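Local coordinates for protein iron transport multicopper oxidase FET3 (Saccharomyces cerevisiae, PDB 1ZPU) that oxidises iron(II) to iron(III) with four copper ions, reducing oxygen to water, for high-affinity iron uptake through the permease FTR1, at residues I25-N39 and Q111-K123. Sequence-based numbering, arbitrary orientation.
With NAG (2-acetamido-2-deoxy-beta-D-glucopyranose), chain G; NAG (2-acetamido-2-deoxy-beta-D-glucopyranose), chain B.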
loop_
_atom_site.group_PDB
_atom_site.type_symbol
_atom_site.label_atom_id
_atom_site.label_comp_id
_atom_site.label_asym_id
_atom_site.label_seq_id
_atom_site.Cartn_x
_atom_site.Cartn_y
_atom_site.Cartn_z
ATOM N N ILE A 25 -14.750 3.941 11.038
ATOM C CA ILE A 25 -13.791 4.742 11.820
ATOM C C ILE A 25 -13.819 6.226 11.428
ATOM O O ILE A 25 -13.479 6.597 10.301
ATOM C CB ILE A 25 -12.346 4.206 11.757
ATOM C CG1 ILE A 25 -12.323 2.683 11.891
ATOM C CG2 ILE A 25 -11.518 4.813 12.891
ATOM C CD1 ILE A 25 -10.935 2.074 12.002
ATOM N N THR A 26 -14.216 7.067 12.374
ATOM C CA THR A 26 -14.362 8.484 12.114
ATOM C C THR A 26 -13.127 9.293 12.492
ATOM O O THR A 26 -12.313 8.848 13.284
ATOM C CB THR A 26 -15.585 9.022 12.854
ATOM O OG1 THR A 26 -15.525 8.618 14.222
ATOM C CG2 THR A 26 -16.846 8.454 12.225
ATOM N N CYS A 27 -13.005 10.479 11.910
ATOM C CA CYS A 27 -12.004 11.451 12.286
ATOM C C CYS A 27 -12.711 12.649 12.914
ATOM O O CYS A 27 -13.447 13.361 12.227
ATOM C CB CYS A 27 -11.237 11.889 11.040
ATOM S SG CYS A 27 -10.107 13.262 11.318
ATOM N N ASN A 28 -12.493 12.873 14.212
ATOM C CA ASN A 28 -13.214 13.923 14.968
ATOM C C ASN A 28 -14.729 13.855 14.783
ATOM O O ASN A 28 -15.394 14.878 14.647
ATOM C CB ASN A 28 -12.711 15.319 14.599
ATOM C CG ASN A 28 -11.230 15.501 14.864
ATOM O OD1 ASN A 28 -10.605 14.744 15.614
ATOM N ND2 ASN A 28 -10.659 16.524 14.252
ATOM N N GLY A 29 -15.269 12.643 14.767
ATOM C CA GLY A 29 -16.687 12.439 14.518
ATOM C C GLY A 29 -17.131 12.501 13.066
ATOM O O GLY A 29 -18.314 12.310 12.790
ATOM N N GLN A 30 -16.208 12.751 12.136
ATOM C CA GLN A 30 -16.579 12.934 10.725
ATOM C C GLN A 30 -16.152 11.776 9.838
ATOM O O GLN A 30 -15.144 11.119 10.095
ATOM C CB GLN A 30 -16.006 14.239 10.177
ATOM C CG GLN A 30 -16.123 15.398 11.129
ATOM C CD GLN A 30 -17.561 15.678 11.509
ATOM O OE1 GLN A 30 -17.906 15.737 12.694
ATOM N NE2 GLN A 30 -18.416 15.844 10.501
ATOM N N PHE A 31 -16.930 11.535 8.788
ATOM C CA PHE A 31 -16.595 10.546 7.793
ATOM C C PHE A 31 -17.051 11.063 6.460
ATOM O O PHE A 31 -18.165 11.565 6.363
ATOM C CB PHE A 31 -17.309 9.233 8.086
ATOM C CG PHE A 31 -16.783 8.081 7.290
ATOM C CD1 PHE A 31 -15.693 7.346 7.750
ATOM C CD2 PHE A 31 -17.359 7.743 6.074
ATOM C CE1 PHE A 31 -15.191 6.298 7.030
ATOM C CE2 PHE A 31 -16.866 6.699 5.332
ATOM C CZ PHE A 31 -15.775 5.970 5.808
ATOM N N PRO A 32 -16.229 10.893 5.408
ATOM C CA PRO A 32 -14.920 10.212 5.390
ATOM C C PRO A 32 -13.793 11.036 6.003
ATOM O O PRO A 32 -13.990 12.208 6.272
ATOM C CB PRO A 32 -14.660 9.989 3.891
ATOM C CG PRO A 32 -15.482 11.006 3.207
ATOM C CD PRO A 32 -16.641 11.364 4.076
ATOM N N TRP A 33 -12.627 10.424 6.208
ATOM C CA TRP A 33 -11.430 11.138 6.663
ATOM C C TRP A 33 -11.002 12.221 5.668
ATOM O O TRP A 33 -11.306 12.121 4.481
ATOM C CB TRP A 33 -10.303 10.141 6.921
ATOM C CG TRP A 33 -10.465 9.423 8.221
ATOM C CD1 TRP A 33 -11.484 8.577 8.578
ATOM C CD2 TRP A 33 -9.592 9.493 9.349
ATOM N NE1 TRP A 33 -11.298 8.129 9.864
ATOM C CE2 TRP A 33 -10.142 8.673 10.358
ATOM C CE3 TRP A 33 -8.404 10.177 9.610
ATOM C CZ2 TRP A 33 -9.541 8.523 11.615
ATOM C CZ3 TRP A 33 -7.809 10.028 10.845
ATOM C CH2 TRP A 33 -8.379 9.206 11.840
ATOM N N PRO A 34 -10.322 13.273 6.142
ATOM C CA PRO A 34 -9.968 14.397 5.269
ATOM C C PRO A 34 -8.884 14.054 4.255
ATOM O O PRO A 34 -8.182 13.058 4.417
ATOM C CB PRO A 34 -9.409 15.422 6.251
ATOM C CG PRO A 34 -8.878 14.603 7.374
ATOM C CD PRO A 34 -9.838 13.481 7.520
ATOM N N ASP A 35 -8.738 14.880 3.225
ATOM C CA ASP A 35 -7.576 14.784 2.352
ATOM C C ASP A 35 -6.611 15.918 2.634
ATOM O O ASP A 35 -7.031 17.055 2.868
ATOM C CB ASP A 35 -7.981 14.804 0.882
ATOM C CG ASP A 35 -9.063 13.778 0.554
ATOM O OD1 ASP A 35 -8.910 12.564 0.897
ATOM O OD2 ASP A 35 -10.077 14.207 -0.057
ATOM N N ILE A 36 -5.316 15.610 2.611
ATOM C CA ILE A 36 -4.276 16.626 2.804
ATOM C C ILE A 36 -3.704 17.067 1.462
ATOM O O ILE A 36 -3.394 16.236 0.610
ATOM C CB ILE A 36 -3.126 16.101 3.683
ATOM C CG1 ILE A 36 -3.643 15.681 5.057
ATOM C CG2 ILE A 36 -2.075 17.172 3.858
ATOM C CD1 ILE A 36 -2.689 14.759 5.807
ATOM N N THR A 37 -3.564 18.377 1.285
ATOM C CA THR A 37 -2.886 18.915 0.115
ATOM C C THR A 37 -1.815 19.897 0.579
ATOM O O THR A 37 -2.118 20.885 1.253
ATOM C CB THR A 37 -3.890 19.561 -0.867
ATOM O OG1 THR A 37 -4.897 18.602 -1.211
ATOM C CG2 THR A 37 -3.206 20.006 -2.140
ATOM N N VAL A 38 -0.560 19.599 0.248
ATOM C CA VAL A 38 0.555 20.471 0.627
ATOM C C VAL A 38 1.444 20.791 -0.580
ATOM O O VAL A 38 1.270 20.205 -1.660
ATOM C CB VAL A 38 1.402 19.878 1.786
ATOM C CG1 VAL A 38 0.525 19.568 2.981
ATOM C CG2 VAL A 38 2.137 18.627 1.337
ATOM N N ASN A 39 2.380 21.721 -0.391
ATOM C CA ASN A 39 3.369 22.048 -1.400
ATOM C C ASN A 39 4.705 21.370 -1.123
ATOM O O ASN A 39 5.037 21.089 0.030
ATOM C CB ASN A 39 3.577 23.555 -1.453
ATOM C CG ASN A 39 2.582 24.248 -2.356
ATOM O OD1 ASN A 39 2.636 24.117 -3.582
ATOM N ND2 ASN A 39 1.673 25.006 -1.757
ATOM N N GLN A 111 -7.769 -2.177 10.355
ATOM C CA GLN A 111 -8.210 -0.817 10.583
ATOM C C GLN A 111 -8.526 0.005 9.307
ATOM O O GLN A 111 -9.639 0.492 9.168
ATOM C CB GLN A 111 -7.164 -0.139 11.460
ATOM C CG GLN A 111 -7.658 0.964 12.328
ATOM C CD GLN A 111 -7.072 0.876 13.727
ATOM O OE1 GLN A 111 -6.223 1.680 14.116
ATOM N NE2 GLN A 111 -7.517 -0.118 14.485
ATOM N N TYR A 112 -7.606 0.160 8.359
ATOM C CA TYR A 112 -7.947 1.066 7.238
ATOM C C TYR A 112 -9.141 0.652 6.360
ATOM O O TYR A 112 -9.848 1.518 5.850
ATOM C CB TYR A 112 -6.750 1.559 6.411
ATOM C CG TYR A 112 -6.302 0.733 5.224
ATOM C CD1 TYR A 112 -6.950 0.809 3.982
ATOM C CD2 TYR A 112 -5.172 -0.072 5.321
ATOM C CE1 TYR A 112 -6.494 0.066 2.886
ATOM C CE2 TYR A 112 -4.712 -0.806 4.256
ATOM C CZ TYR A 112 -5.363 -0.739 3.044
ATOM O OH TYR A 112 -4.849 -1.511 2.022
ATOM N N GLU A 113 -9.379 -0.648 6.188
ATOM C CA GLU A 113 -10.626 -1.094 5.551
ATOM C C GLU A 113 -11.856 -0.561 6.253
ATOM O O GLU A 113 -12.864 -0.339 5.621
ATOM C CB GLU A 113 -10.740 -2.618 5.456
ATOM C CG GLU A 113 -10.199 -3.188 4.138
ATOM C CD GLU A 113 -11.180 -3.136 2.967
ATOM O OE1 GLU A 113 -11.853 -2.109 2.697
ATOM O OE2 GLU A 113 -11.263 -4.160 2.278
ATOM N N ASP A 114 -11.774 -0.351 7.557
ATOM C CA ASP A 114 -12.914 0.144 8.299
ATOM C C ASP A 114 -13.009 1.668 8.272
ATOM O O ASP A 114 -13.722 2.264 9.088
ATOM C CB ASP A 114 -12.912 -0.421 9.726
ATOM C CG ASP A 114 -13.264 -1.925 9.773
ATOM O OD1 ASP A 114 -13.836 -2.459 8.785
ATOM O OD2 ASP A 114 -12.976 -2.579 10.804
ATOM N N GLY A 115 -12.288 2.298 7.341
ATOM C CA GLY A 115 -12.524 3.708 7.010
ATOM C C GLY A 115 -11.388 4.689 7.243
ATOM O O GLY A 115 -11.449 5.827 6.749
ATOM N N MET A 116 -10.355 4.268 7.978
ATOM C CA MET A 116 -9.259 5.175 8.373
ATOM C C MET A 116 -8.223 5.331 7.257
ATOM O O MET A 116 -7.151 4.699 7.280
ATOM C CB MET A 116 -8.616 4.712 9.678
ATOM C CG MET A 116 -7.609 5.640 10.259
ATOM S SD MET A 116 -7.154 5.086 11.941
ATOM C CE MET A 116 -5.664 6.025 12.196
ATOM N N LYS A 117 -8.545 6.189 6.295
ATOM C CA LYS A 117 -7.736 6.350 5.095
ATOM C C LYS A 117 -8.197 7.605 4.346
ATOM O O LYS A 117 -9.357 8.001 4.434
ATOM C CB LYS A 117 -7.850 5.117 4.198
ATOM C CG LYS A 117 -9.281 4.831 3.734
ATOM C CD LYS A 117 -9.488 3.369 3.338
ATOM C CE LYS A 117 -10.613 3.192 2.305
ATOM N NZ LYS A 117 -11.072 1.764 2.249
ATOM N N GLY A 118 -7.273 8.221 3.614
ATOM C CA GLY A 118 -7.486 9.513 2.989
ATOM C C GLY A 118 -6.355 9.815 2.032
ATOM O O GLY A 118 -5.304 9.179 2.087
ATOM N N LEU A 119 -6.568 10.788 1.153
ATOM C CA LEU A 119 -5.575 11.159 0.159
ATOM C C LEU A 119 -4.568 12.190 0.659
ATOM O O LEU A 119 -4.877 13.039 1.485
ATOM C CB LEU A 119 -6.266 11.671 -1.103
ATOM C CG LEU A 119 -7.207 10.724 -1.853
ATOM C CD1 LEU A 119 -7.582 11.330 -3.170
ATOM C CD2 LEU A 119 -6.587 9.374 -2.097
ATOM N N PHE A 120 -3.359 12.110 0.125
ATOM C CA PHE A 120 -2.283 13.025 0.466
ATOM C C PHE A 120 -1.675 13.513 -0.842
ATOM O O PHE A 120 -0.965 12.756 -1.514
ATOM C CB PHE A 120 -1.236 12.290 1.300
ATOM C CG PHE A 120 -0.263 13.195 2.000
ATOM C CD1 PHE A 120 0.677 13.933 1.276
ATOM C CD2 PHE A 120 -0.265 13.284 3.398
ATOM C CE1 PHE A 120 1.575 14.770 1.934
ATOM C CE2 PHE A 120 0.633 14.119 4.069
ATOM C CZ PHE A 120 1.557 14.861 3.342
ATOM N N ILE A 121 -1.964 14.760 -1.204
ATOM C CA ILE A 121 -1.500 15.316 -2.470
ATOM C C ILE A 121 -0.413 16.339 -2.261
ATOM O O ILE A 121 -0.577 17.283 -1.466
ATOM C CB ILE A 121 -2.667 15.940 -3.296
ATOM C CG1 ILE A 121 -3.298 14.887 -4.184
ATOM C CG2 ILE A 121 -2.182 17.039 -4.202
ATOM C CD1 ILE A 121 -4.356 14.098 -3.503
ATOM N N ILE A 122 0.695 16.159 -2.977
ATOM C CA ILE A 122 1.766 17.155 -2.986
ATOM C C ILE A 122 1.879 17.775 -4.374
ATOM O O ILE A 122 2.108 17.063 -5.356
ATOM C CB ILE A 122 3.122 16.541 -2.569
ATOM C CG1 ILE A 122 2.988 15.797 -1.241
ATOM C CG2 ILE A 122 4.188 17.622 -2.473
ATOM C CD1 ILE A 122 4.097 14.814 -0.989
ATOM N N LYS A 123 1.714 19.092 -4.459
ATOM C CA LYS A 123 1.848 19.774 -5.752
ATOM C C LYS A 123 3.278 20.203 -6.023
ATOM O O LYS A 123 4.028 20.523 -5.086
ATOM C CB LYS A 123 0.960 21.014 -5.857
ATOM C CG LYS A 123 -0.507 20.795 -5.549
ATOM C CD LYS A 123 -0.829 21.290 -4.145
ATOM C CE LYS A 123 -0.733 22.819 -4.028
ATOM N NZ LYS A 123 -0.634 23.241 -2.596
HETATM C C1 NAG G . -13.881 12.457 -4.794
HETATM C C2 NAG G . -14.491 13.634 -5.562
HETATM C C3 NAG G . -13.425 14.673 -5.891
HETATM C C4 NAG G . -12.574 15.067 -4.678
HETATM C C5 NAG G . -12.097 13.814 -3.972
HETATM C C6 NAG G . -11.494 14.244 -2.653
HETATM C C7 NAG G . -16.385 13.503 -7.108
HETATM C C8 NAG G . -16.864 13.218 -8.513
HETATM N N2 NAG G . -15.137 13.173 -6.774
HETATM O O3 NAG G . -14.067 15.819 -6.376
HETATM O O4 NAG G . -11.382 15.733 -5.059
HETATM O O5 NAG G . -13.182 12.973 -3.684
HETATM O O6 NAG G . -10.927 13.149 -1.978
HETATM O O7 NAG G . -17.153 14.031 -6.308
HETATM C C1 NAG B . -11.403 17.166 -4.997
HETATM C C2 NAG B . -9.956 17.630 -5.058
HETATM C C3 NAG B . -9.892 19.153 -5.070
HETATM C C4 NAG B . -10.798 19.793 -6.117
HETATM C C5 NAG B . -12.176 19.139 -6.101
HETATM C C6 NAG B . -12.989 19.541 -7.323
HETATM C C7 NAG B . -8.284 16.199 -4.003
HETATM C C8 NAG B . -7.725 15.702 -2.700
HETATM N N2 NAG B . -9.201 17.158 -3.912
HETATM O O3 NAG B . -8.557 19.557 -5.260
HETATM O O4 NAG B . -10.976 21.141 -5.755
HETATM O O5 NAG B . -12.084 17.731 -6.098
HETATM O O6 NAG B . -14.224 18.865 -7.287
HETATM O O7 NAG B . -7.904 15.732 -5.081
#
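In the first cupredoxin domain of this multicopper oxidase, strand 36-39 pairs in parallel with strand 117-123 at the edge of a four-stranded sheet, Ile36 facing Phe120 and Val38 facing Ile122. Backbone hydrogen bonds alternate across the pair, from Ile36 N to Leu119 O, Ile121 N to Ile36 O (2.7 Å), Val38 N to Ile121 O and Lys123 N to Val38 O. On the side carrying Ile36 and Val38, one face of the Phe120 ring takes CB and CG2 of Ile36, and Ile36 CD1 comes 3.7 Å from CD2 of Phe120; Val44 and Ile46 of strand 43-49 add to this core. Ahead of the paired strands, Ile25 N, in strand 22-27 of the domain's other sheet, donates a hydrogen bond to Asp114 O (2.8 Å), and CE1 of Phe31 comes edge-on to Gly115 CA, where a side chain would clash. The Trp33 indole packs between Met116 and Cys27. Met116, extended with CG anti to its backbone N (chi1 -173°), sets CG over one indole face, 4.0 Å from the six-ring centroid, while Cys27 CB covers the opposite face. NE1 of Trp33 donates a hydrogen bond to Ile25 O (2.7 Å) from above the carbonyl plane, bridging the loop that carries the Cys27-Gln30 turn. A leucine in place of Trp33 would probably leave Ile25 O without this donor and open a gap between Met116 and Cys27. Where the strands begin to pair, Asp35 OD1 accepts Leu119 N (3.0 Å) on its anti side, tilted 23° from the carboxylate plane.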